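Local coordinates for putative HpcE protein (Mycolicibacterium smegmatis, PDB 6V77) that is of unproven function but belongs to the fumarylacetoacetate hydrolase family, is assembled from two copies of the chain and carries a zinc ion bound by carboxylates, at residues N78-D81 with H82-S86; S154-D157 with L158-A161; K171-A174 with G175-P178; F254-P257 with G258-L261. One frame throughout, in Å; residues are numbered along the deposited sequence.

Interaction 1 of 4, residues N78-D81 with H82-S86. With SO4 (sulfate ion), chain O.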
loop_
_atom_site.group_PDB
_atom_site.type_symbol
_atom_site.label_atom_id
_atom_site.label_comp_id
_atom_site.label_asym_id
_atom_site.label_seq_id
_atom_site.Cartn_x
_atom_site.Cartn_y
_atom_site.Cartn_z
ATOM N N ASN B 78 8.843 5.404 16.966
ATOM C CA ASN B 78 10.216 5.598 16.512
ATOM C C ASN B 78 10.870 6.813 17.160
ATOM O O ASN B 78 11.896 7.295 16.681
ATOM C CB ASN B 78 10.271 5.685 14.980
ATOM C CG ASN B 78 11.661 5.399 14.431
ATOM O OD1 ASN B 78 12.528 4.898 15.147
ATOM N ND2 ASN B 78 11.875 5.706 13.155
ATOM N N TYR B 79 10.292 7.313 18.254
ATOM C CA TYR B 79 10.942 8.244 19.167
ATOM C C TYR B 79 10.675 7.702 20.562
ATOM O O TYR B 79 9.554 7.270 20.847
ATOM C CB TYR B 79 10.383 9.677 19.052
ATOM C CG TYR B 79 10.665 10.410 17.749
ATOM C CD1 TYR B 79 11.559 11.485 17.718
ATOM C CD2 TYR B 79 10.021 10.045 16.556
ATOM C CE1 TYR B 79 11.818 12.177 16.541
ATOM C CE2 TYR B 79 10.284 10.725 15.361
ATOM C CZ TYR B 79 11.177 11.794 15.369
ATOM O OH TYR B 79 11.437 12.481 14.205
ATOM N N ASP B 80 11.691 7.689 21.422
ATOM C CA ASP B 80 11.525 7.002 22.701
ATOM C C ASP B 80 10.399 7.613 23.519
ATOM O O ASP B 80 9.613 6.888 24.140
ATOM C CB ASP B 80 12.815 7.026 23.515
ATOM C CG ASP B 80 12.740 6.110 24.730
ATOM O OD1 ASP B 80 12.225 4.975 24.584
ATOM O OD2 ASP B 80 13.186 6.517 25.827
ATOM N N ASP B 81 10.306 8.940 23.539
ATOM C CA ASP B 81 9.301 9.572 24.382
ATOM C C ASP B 81 7.895 9.363 23.832
ATOM O O ASP B 81 6.932 9.365 24.601
ATOM C CB ASP B 81 9.627 11.052 24.540
ATOM C CG ASP B 81 10.948 11.271 25.250
ATOM O OD1 ASP B 81 11.414 10.334 25.940
ATOM O OD2 ASP B 81 11.520 12.373 25.112
ATOM N N HIS B 82 7.749 9.152 22.514
ATOM C CA HIS B 82 6.433 8.793 22.000
ATOM C C HIS B 82 6.095 7.346 22.342
ATOM O O HIS B 82 4.942 7.031 22.654
ATOM C CB HIS B 82 6.342 9.011 20.489
ATOM C CG HIS B 82 5.037 8.553 19.907
ATOM N ND1 HIS B 82 3.824 9.063 20.324
ATOM C CD2 HIS B 82 4.750 7.607 18.978
ATOM C CE1 HIS B 82 2.848 8.467 19.662
ATOM N NE2 HIS B 82 3.381 7.582 18.837
ATOM N N ALA B 83 7.085 6.447 22.289
ATOM C CA ALA B 83 6.874 5.083 22.770
ATOM C C ALA B 83 6.369 5.075 24.212
ATOM O O ALA B 83 5.392 4.384 24.539
ATOM C CB ALA B 83 8.170 4.282 22.651
ATOM N N THR B 84 7.010 5.857 25.086
ATOM C CA THR B 84 6.600 5.892 26.489
ATOM C C THR B 84 5.149 6.337 26.634
ATOM O O THR B 84 4.397 5.776 27.437
ATOM C CB THR B 84 7.500 6.838 27.293
ATOM O OG1 THR B 84 8.880 6.526 27.056
ATOM C CG2 THR B 84 7.204 6.713 28.769
ATOM N N GLU B 85 4.748 7.362 25.886
ATOM C CA GLU B 85 3.416 7.933 26.051
ATOM C C GLU B 85 2.322 7.088 25.402
ATOM O O GLU B 85 1.138 7.285 25.710
ATOM C CB GLU B 85 3.396 9.366 25.497
ATOM C CG GLU B 85 3.184 9.458 23.999
ATOM C CD GLU B 85 3.404 10.849 23.442
ATOM O OE1 GLU B 85 3.508 11.819 24.223
ATOM O OE2 GLU B 85 3.469 10.966 22.202
ATOM N N SER B 86 2.686 6.144 24.535
ATOM C CA SER B 86 1.715 5.279 23.887
ATOM C C SER B 86 1.177 4.196 24.808
ATOM O O SER B 86 0.181 3.553 24.459
ATOM C CB SER B 86 2.350 4.600 22.679
ATOM O OG SER B 86 3.223 3.598 23.156
HETATM S S SO4 O . 1.733 5.367 16.204
HETATM O O1 SO4 O . 2.181 5.721 17.546
HETATM O O2 SO4 O . 0.326 5.720 16.005
HETATM O O3 SO4 O . 2.526 6.070 15.193
HETATM O O4 SO4 O . 1.930 3.933 15.999
HETATM O O HOH W 1 10.280 4.313 26.045
#
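Tyr79 turns its carbonyl into the first turn of helix 80-85 and meets the N-H groups of His82 and Ala83. The bond from Ala83 N to Tyr79 O is 3.0 Å long and nearly straight, while that from His82 N is weak and bent. Tyr79 itself stands at the N-cap position. One residue on, Thr84 N donates to Asp80 O over 3.0 Å, and Glu85 N donates to Asp81 O over 3.2 Å.

Side-chain polar bonds run along two sides of this short helix. On one, a water joins Asp80 to Thr84: it donates to Asp80 OD1 at 2.5 Å and is hydrogen-bonded to Thr84 OG1 at 2.8 Å. On the other, His82 ND1 donates to Glu85 OE2 over 2.7 Å with an N-H...O angle of 179°. The acceptor sits in the imidazole plane and uses its anti lone pair. Glu85 is itself gripped by the backbone amides of Gly244 and Val245, which should steady the carboxylate that orients the ring.

Contact with the sulfate ion is made at the far edge of the same imidazole. With CG anti to the backbone N (chi1 176°), the ring leaves the helix such that His82 NE2 donates to sulfate O1 at 2.6 Å. Both ring nitrogens of His82 are therefore engaged, ND1 by the carboxylate and NE2 by the anion. This is a histidine-carboxylate pair on a short helix of a fumarylacetoacetate hydrolase-type fold, the side chain of His82 lying about 6 Å from the zinc ion.

Interaction 2 of 4, residues S154-D157 with L158-A161. With SO4 (sulfate ion), chain O.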
loop_
_atom_site.group_PDB
_atom_site.type_symbol
_atom_site.label_atom_id
_atom_site.label_comp_id
_atom_site.label_asym_id
_atom_site.label_seq_id
_atom_site.Cartn_x
_atom_site.Cartn_y
_atom_site.Cartn_z
ATOM N N SER B 154 -4.481 10.171 12.865
ATOM C CA SER B 154 -4.802 8.839 13.375
ATOM C C SER B 154 -6.115 8.882 14.130
ATOM O O SER B 154 -6.223 9.601 15.126
ATOM C CB SER B 154 -3.686 8.335 14.304
ATOM O OG SER B 154 -2.398 8.425 13.675
ATOM N N GLU B 155 -7.087 8.071 13.712
ATOM C CA GLU B 155 -8.317 7.918 14.488
ATOM C C GLU B 155 -8.056 6.822 15.522
ATOM O O GLU B 155 -8.089 5.630 15.206
ATOM C CB GLU B 155 -9.500 7.610 13.569
ATOM C CG GLU B 155 -10.841 7.869 14.226
ATOM C CD GLU B 155 -11.113 6.857 15.294
ATOM O OE1 GLU B 155 -11.363 5.687 14.934
ATOM O OE2 GLU B 155 -11.013 7.209 16.483
ATOM N N ARG B 156 -7.816 7.222 16.783
ATOM C CA ARG B 156 -7.266 6.275 17.753
ATOM C C ARG B 156 -8.251 5.179 18.141
ATOM O O ARG B 156 -7.813 4.096 18.548
ATOM C CB ARG B 156 -6.800 6.999 19.011
ATOM C CG ARG B 156 -5.721 8.029 18.736
ATOM C CD ARG B 156 -4.397 7.380 18.282
ATOM N NE ARG B 156 -3.318 8.356 18.430
ATOM C CZ ARG B 156 -2.115 8.264 17.874
ATOM N NH1 ARG B 156 -1.792 7.232 17.089
ATOM N NH2 ARG B 156 -1.228 9.228 18.099
ATOM N N ASP B 157 -9.564 5.433 18.070
ATOM C CA ASP B 157 -10.522 4.398 18.461
ATOM C C ASP B 157 -10.387 3.180 17.554
ATOM O O ASP B 157 -10.209 2.050 18.025
ATOM C CB ASP B 157 -11.966 4.923 18.418
ATOM C CG ASP B 157 -12.231 6.037 19.414
ATOM O OD1 ASP B 157 -11.384 6.277 20.305
ATOM O OD2 ASP B 157 -13.302 6.677 19.296
ATOM N N LEU B 158 -10.479 3.400 16.244
ATOM C CA LEU B 158 -10.295 2.310 15.285
ATOM C C LEU B 158 -8.891 1.731 15.375
ATOM O O LEU B 158 -8.701 0.516 15.230
ATOM C CB LEU B 158 -10.563 2.817 13.869
ATOM C CG LEU B 158 -10.443 1.812 12.712
ATOM C CD1 LEU B 158 -11.393 0.653 12.938
ATOM C CD2 LEU B 158 -10.727 2.485 11.376
ATOM N N GLN B 159 -7.890 2.587 15.594
ATOM C CA GLN B 159 -6.502 2.130 15.562
ATOM C C GLN B 159 -6.242 1.052 16.604
ATOM O O GLN B 159 -5.478 0.112 16.358
ATOM C CB GLN B 159 -5.540 3.301 15.789
ATOM C CG GLN B 159 -4.078 2.882 15.577
ATOM C CD GLN B 159 -3.072 3.950 16.006
ATOM O OE1 GLN B 159 -3.380 5.144 16.028
ATOM N NE2 GLN B 159 -1.858 3.514 16.337
ATOM N N LEU B 160 -6.858 1.177 17.774
ATOM C CA LEU B 160 -6.560 0.308 18.903
ATOM C C LEU B 160 -7.646 -0.713 19.203
ATOM O O LEU B 160 -7.505 -1.479 20.162
ATOM C CB LEU B 160 -6.297 1.163 20.144
ATOM C CG LEU B 160 -5.199 2.191 19.887
ATOM C CD1 LEU B 160 -4.998 3.101 21.094
ATOM C CD2 LEU B 160 -3.922 1.474 19.559
ATOM N N ALA B 161 -8.714 -0.766 18.409
ATOM C CA ALA B 161 -9.850 -1.607 18.755
ATOM C C ALA B 161 -9.665 -3.041 18.264
ATOM O O ALA B 161 -8.891 -3.321 17.346
ATOM C CB ALA B 161 -11.143 -1.033 18.170
HETATM S S SO4 O . 1.733 5.367 16.204
HETATM O O1 SO4 O . 2.181 5.721 17.546
HETATM O O2 SO4 O . 0.326 5.720 16.005
HETATM O O3 SO4 O . 2.526 6.070 15.193
HETATM O O4 SO4 O . 1.930 3.933 15.999
#
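The guanidinium of Arg156 and the amide of Gln159 meet at their edges, their planes 45° apart. Arg156 NH1 donates to Gln159 OE1 over 2.8 Å, the oxygen lying close to the guanidinium plane and NH1 arriving on a lone pair in the plane of the amide carbonyl. Sulfate O2 occupies another place on the guanidinium edge, 2.8 Å from Arg156 NH1, and also accepts from Gln159 NE2 at 3.1 Å. Both ends of the amide are thus used, which fixes its flip. The two side chains run side by side in the same direction. Salt bridges join Arg156 NH2 to Glu121, a zinc ligand, and NE to Asp119.

These groups project from helix 156-160, which starts directly where strand 144-155 ends, with Glu155 as N-cap. Its carboxylate folds back over the first turn: Glu155 OE1 accepts from Leu158 N at 2.8 Å on the syn side, somewhat out of the carboxylate plane, and Glu155 OE2 from Asp157 N at 2.8 Å, from above that plane. Gln159 N closes the turn on Glu155 O at 3.1 Å. Leu158 crosses the Glu155 side chain at about a right angle and packs on Tyr224 of the second subunit.

Interaction 3 of 4, residues K171-A174 with G175-P178. With EDO (1,2-ethanediol), chain K; SO4 (sulfate ion), chain O.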
loop_
_atom_site.group_PDB
_atom_site.type_symbol
_atom_site.label_atom_id
_atom_site.label_comp_id
_atom_site.label_asym_id
_atom_site.label_seq_id
_atom_site.Cartn_x
_atom_site.Cartn_y
_atom_site.Cartn_z
ATOM N N LYS B 171 -5.417 5.283 10.074
ATOM C CA LYS B 171 -4.530 6.330 9.594
ATOM C C LYS B 171 -4.727 6.614 8.115
ATOM O O LYS B 171 -3.903 7.305 7.517
ATOM C CB LYS B 171 -3.084 5.945 9.885
ATOM C CG LYS B 171 -2.816 5.813 11.400
ATOM C CD LYS B 171 -1.533 5.028 11.622
ATOM C CE LYS B 171 -1.091 5.035 13.071
ATOM N NZ LYS B 171 -0.552 6.384 13.467
ATOM N N SER B 172 -5.843 6.140 7.530
ATOM C CA SER B 172 -6.060 6.236 6.090
ATOM C C SER B 172 -7.423 6.814 5.745
ATOM O O SER B 172 -7.916 6.604 4.632
ATOM C CB SER B 172 -5.891 4.865 5.418
ATOM O OG SER B 172 -4.590 4.383 5.656
ATOM N N HIS B 173 -8.076 7.501 6.692
ATOM C CA HIS B 173 -9.256 8.264 6.338
ATOM C C HIS B 173 -8.898 9.321 5.303
ATOM O O HIS B 173 -7.733 9.660 5.114
ATOM C CB HIS B 173 -9.839 8.957 7.572
ATOM C CG HIS B 173 -10.527 8.024 8.513
ATOM N ND1 HIS B 173 -11.885 7.787 8.463
ATOM C CD2 HIS B 173 -10.052 7.288 9.546
ATOM C CE1 HIS B 173 -12.218 6.943 9.424
ATOM N NE2 HIS B 173 -11.126 6.629 10.100
ATOM N N ALA B 174 -9.914 9.860 4.636
ATOM C CA ALA B 174 -9.651 10.901 3.642
ATOM C C ALA B 174 -8.846 12.040 4.255
ATOM O O ALA B 174 -9.211 12.575 5.309
ATOM C CB ALA B 174 -10.966 11.444 3.083
ATOM N N GLY B 175 -7.752 12.400 3.589
ATOM C CA GLY B 175 -6.902 13.496 3.996
ATOM C C GLY B 175 -6.044 13.226 5.205
ATOM O O GLY B 175 -5.426 14.165 5.718
ATOM N N PHE B 176 -5.979 11.983 5.675
ATOM C CA PHE B 176 -5.153 11.686 6.842
ATOM C C PHE B 176 -3.659 11.563 6.548
ATOM O O PHE B 176 -2.889 11.363 7.496
ATOM C CB PHE B 176 -5.647 10.411 7.544
ATOM C CG PHE B 176 -6.724 10.664 8.602
ATOM C CD1 PHE B 176 -7.583 11.761 8.507
ATOM C CD2 PHE B 176 -6.878 9.795 9.682
ATOM C CE1 PHE B 176 -8.580 11.993 9.467
ATOM C CE2 PHE B 176 -7.890 10.012 10.655
ATOM C CZ PHE B 176 -8.721 11.125 10.550
ATOM N N SER B 177 -3.209 11.703 5.298
ATOM C CA SER B 177 -1.785 11.611 4.965
ATOM C C SER B 177 -1.341 12.797 4.119
ATOM O O SER B 177 -0.894 12.629 2.979
ATOM C CB SER B 177 -1.488 10.294 4.243
ATOM O OG SER B 177 -2.120 9.234 4.939
ATOM N N PRO B 178 -1.426 14.018 4.648
ATOM C CA PRO B 178 -0.911 15.159 3.892
ATOM C C PRO B 178 0.609 15.164 3.888
ATOM O O PRO B 178 1.253 14.875 4.902
ATOM C CB PRO B 178 -1.470 16.373 4.653
ATOM C CG PRO B 178 -1.493 15.900 6.087
ATOM C CD PRO B 178 -1.908 14.414 5.992
HETATM C C1 EDO K . -14.704 8.748 5.892
HETATM O O1 EDO K . -14.255 8.433 7.222
HETATM C C2 EDO K . -13.545 9.175 4.984
HETATM O O2 EDO K . -12.356 8.464 5.361
HETATM S S SO4 O . 1.733 5.367 16.204
HETATM O O1 SO4 O . 2.181 5.721 17.546
HETATM O O2 SO4 O . 0.326 5.720 16.005
HETATM O O3 SO4 O . 2.526 6.070 15.193
HETATM O O4 SO4 O . 1.930 3.933 15.999
#
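His173 and Phe176 form the ends of a type II beta turn that leads into strand 177-185, and Lys171 enters just ahead of it. The lysine carbonyl rests on the turn, Lys171 O lying 3.6 Å from Phe176 CB, and is also held by Lys99. Its side chain departs in another direction, toward the zinc region. Extended to CE and bent at the last torsion (chi4 -72°), it places Lys171 NZ 2.8 Å from sulfate O2, to which it donates a hydrogen bond. The same ammonium is bonded to Ser154 and to Asp152, a zinc ligand, so that it joins the metal site to the anion.

Ser172 OG is hydrogen-bonded to Ser168 O and Phe100 N. His173 comes next and packs on Phe176. His173 CB stands over the centre of the Phe176 ring, 3.5 Å from the centroid and only 3° off the normal, a well-centred CH-pi contact. The two side chains run alongside each other in the same direction, with the rings oblique to one another, planes at 49°. At the outer end, ethanediol, probably from the crystallisation liquor, lies between the turn and Thr228 of the second subunit. Hydrogen bonds join His173 ND1 to both of its oxygens, the shorter to O1 at 2.8 Å.

Ala174 N donates to ethanediol O2 over 2.9 Å. Gly175 follows at the third turn position, with the positive phi that glycine readily adopts, and Phe176 N then closes the turn on His173 O at 3.0 Å.

Interaction 4 of 4, residues F254-P257 with G258-L261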
loop_
_atom_site.group_PDB
_atom_site.type_symbol
_atom_site.label_atom_id
_atom_site.label_comp_id
_atom_site.label_asym_id
_atom_site.label_seq_id
_atom_site.Cartn_x
_atom_site.Cartn_y
_atom_site.Cartn_z
ATOM N N PHE B 254 -7.989 15.416 21.792
ATOM C CA PHE B 254 -8.003 15.114 20.366
ATOM C C PHE B 254 -8.455 16.339 19.589
ATOM O O PHE B 254 -8.951 17.326 20.153
ATOM C CB PHE B 254 -8.884 13.887 20.091
ATOM C CG PHE B 254 -8.404 12.669 20.807
ATOM C CD1 PHE B 254 -7.236 12.038 20.399
ATOM C CD2 PHE B 254 -9.056 12.197 21.929
ATOM C CE1 PHE B 254 -6.749 10.928 21.071
ATOM C CE2 PHE B 254 -8.577 11.075 22.606
ATOM C CZ PHE B 254 -7.417 10.444 22.164
ATOM N N LEU B 255 -8.254 16.284 18.278
ATOM C CA LEU B 255 -8.630 17.411 17.436
ATOM C C LEU B 255 -10.139 17.638 17.500
ATOM O O LEU B 255 -10.934 16.690 17.558
ATOM C CB LEU B 255 -8.160 17.168 16.000
ATOM C CG LEU B 255 -6.636 17.229 15.902
ATOM C CD1 LEU B 255 -6.157 16.451 14.646
ATOM C CD2 LEU B 255 -6.158 18.677 15.894
ATOM N N ALA B 256 -10.531 18.900 17.563
ATOM C CA ALA B 256 -11.931 19.265 17.680
ATOM C C ALA B 256 -12.305 20.158 16.510
ATOM O O ALA B 256 -11.429 20.765 15.891
ATOM C CB ALA B 256 -12.201 19.986 19.012
ATOM N N PRO B 257 -13.594 20.262 16.170
ATOM C CA PRO B 257 -13.975 21.145 15.066
ATOM C C PRO B 257 -13.455 22.550 15.314
ATOM O O PRO B 257 -13.534 23.074 16.428
ATOM C CB PRO B 257 -15.507 21.099 15.081
ATOM C CG PRO B 257 -15.838 19.841 15.728
ATOM C CD PRO B 257 -14.755 19.546 16.723
ATOM N N GLY B 258 -12.904 23.149 14.269
ATOM C CA GLY B 258 -12.347 24.475 14.363
ATOM C C GLY B 258 -10.889 24.531 14.757
ATOM O O GLY B 258 -10.271 25.589 14.596
ATOM N N ASP B 259 -10.317 23.435 15.267
ATOM C CA ASP B 259 -8.894 23.435 15.600
ATOM C C ASP B 259 -8.057 23.672 14.352
ATOM O O ASP B 259 -8.379 23.183 13.268
ATOM C CB ASP B 259 -8.470 22.103 16.230
ATOM C CG ASP B 259 -8.845 21.988 17.681
ATOM O OD1 ASP B 259 -9.259 23.006 18.268
ATOM O OD2 ASP B 259 -8.734 20.870 18.232
ATOM N N GLU B 260 -6.975 24.427 14.516
ATOM C CA GLU B 260 -6.004 24.671 13.458
ATOM C C GLU B 260 -4.681 24.053 13.873
ATOM O O GLU B 260 -4.149 24.371 14.942
ATOM C CB GLU B 260 -5.830 26.168 13.195
ATOM C CG GLU B 260 -6.928 26.762 12.351
ATOM C CD GLU B 260 -6.591 28.157 11.901
ATOM O OE1 GLU B 260 -6.096 28.315 10.765
ATOM O OE2 GLU B 260 -6.803 29.090 12.700
ATOM N N LEU B 261 -4.149 23.186 13.020
ATOM C CA LEU B 261 -2.964 22.403 13.326
ATOM C C LEU B 261 -1.876 22.841 12.362
ATOM O O LEU B 261 -1.984 22.605 11.152
ATOM C CB LEU B 261 -3.250 20.910 13.181
ATOM C CG LEU B 261 -2.075 19.938 13.324
ATOM C CD1 LEU B 261 -1.620 19.890 14.767
ATOM C CD2 LEU B 261 -2.493 18.551 12.836
HETATM O O HOH W 2 -8.293 19.800 20.764
HETATM O O HOH W 3 -11.746 24.256 18.257
#
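Ala256 and Asp259 are joined by a pair of hydrogen bonds that close a tight turn from both sides. In the backbone bond, Asp259 N donates to Ala256 O over 3.0 Å, defining a type II beta turn with Pro257 and Gly258 at its corners. The side-chain bond runs the other way: Ala256 N donates to Asp259 OD2 at 2.7 Å, meeting the oxygen from above the carboxylate plane. With CG anti to its own carbonyl carbon (chi1 -79°), the Asp259 carboxylate is carried back across the turn to that amide.

Water extends the grip of the carboxylate. One water molecule donates to Asp259 OD2 at 2.8 Å and to Phe254 O at 2.6 Å, and a second links Asp259 OD1 to Pro257 O, at 2.8 Å from each. OD1 also accepts from Asn202 ND2. The buried side chain is thus held at both oxygens, by backbone, side chain and solvent together.

Backbone shape suits the corner residues. Proline takes the second position at phi -55°, and Gly258 the third at phi 89°, a conformation glycine adopts readily.

Nonpolar contact is slight: Leu255 CD2 passes 4.1 Å from Asp259 CB, while the leucine packs mainly beyond the turn. The turn delivers the chain into strand 260-265, which lies between strands 269-277 and 196-201 in the five-stranded sheet; Leu255 fits among Val118 and Trp120 of strand 118-128, Ile201 of strand 196-201 and Phe275 of strand 269-277.

Along the chain the four contacts follow one another without overlap, all within the part that belongs to the fumarylacetoacetate hydrolase family. Interactions 1, 2 and 3 converge on one sulfate ion beside the zinc site, although their centres lie 13 to 22 Å apart. Interactions 2 and 3 touch directly, on neighbouring strands 144-155 and 177-185 of the larger sheet, and both reach the second subunit; interaction 1 comes from helix 80-85, across the anion. Interaction 4 belongs to the five-stranded sheet and touches interaction 2 where Phe254 packs on Arg156. Elements distant in sequence thus build a single anion site next to the metal, lined by lysine, arginine, histidine and glutamine side chains.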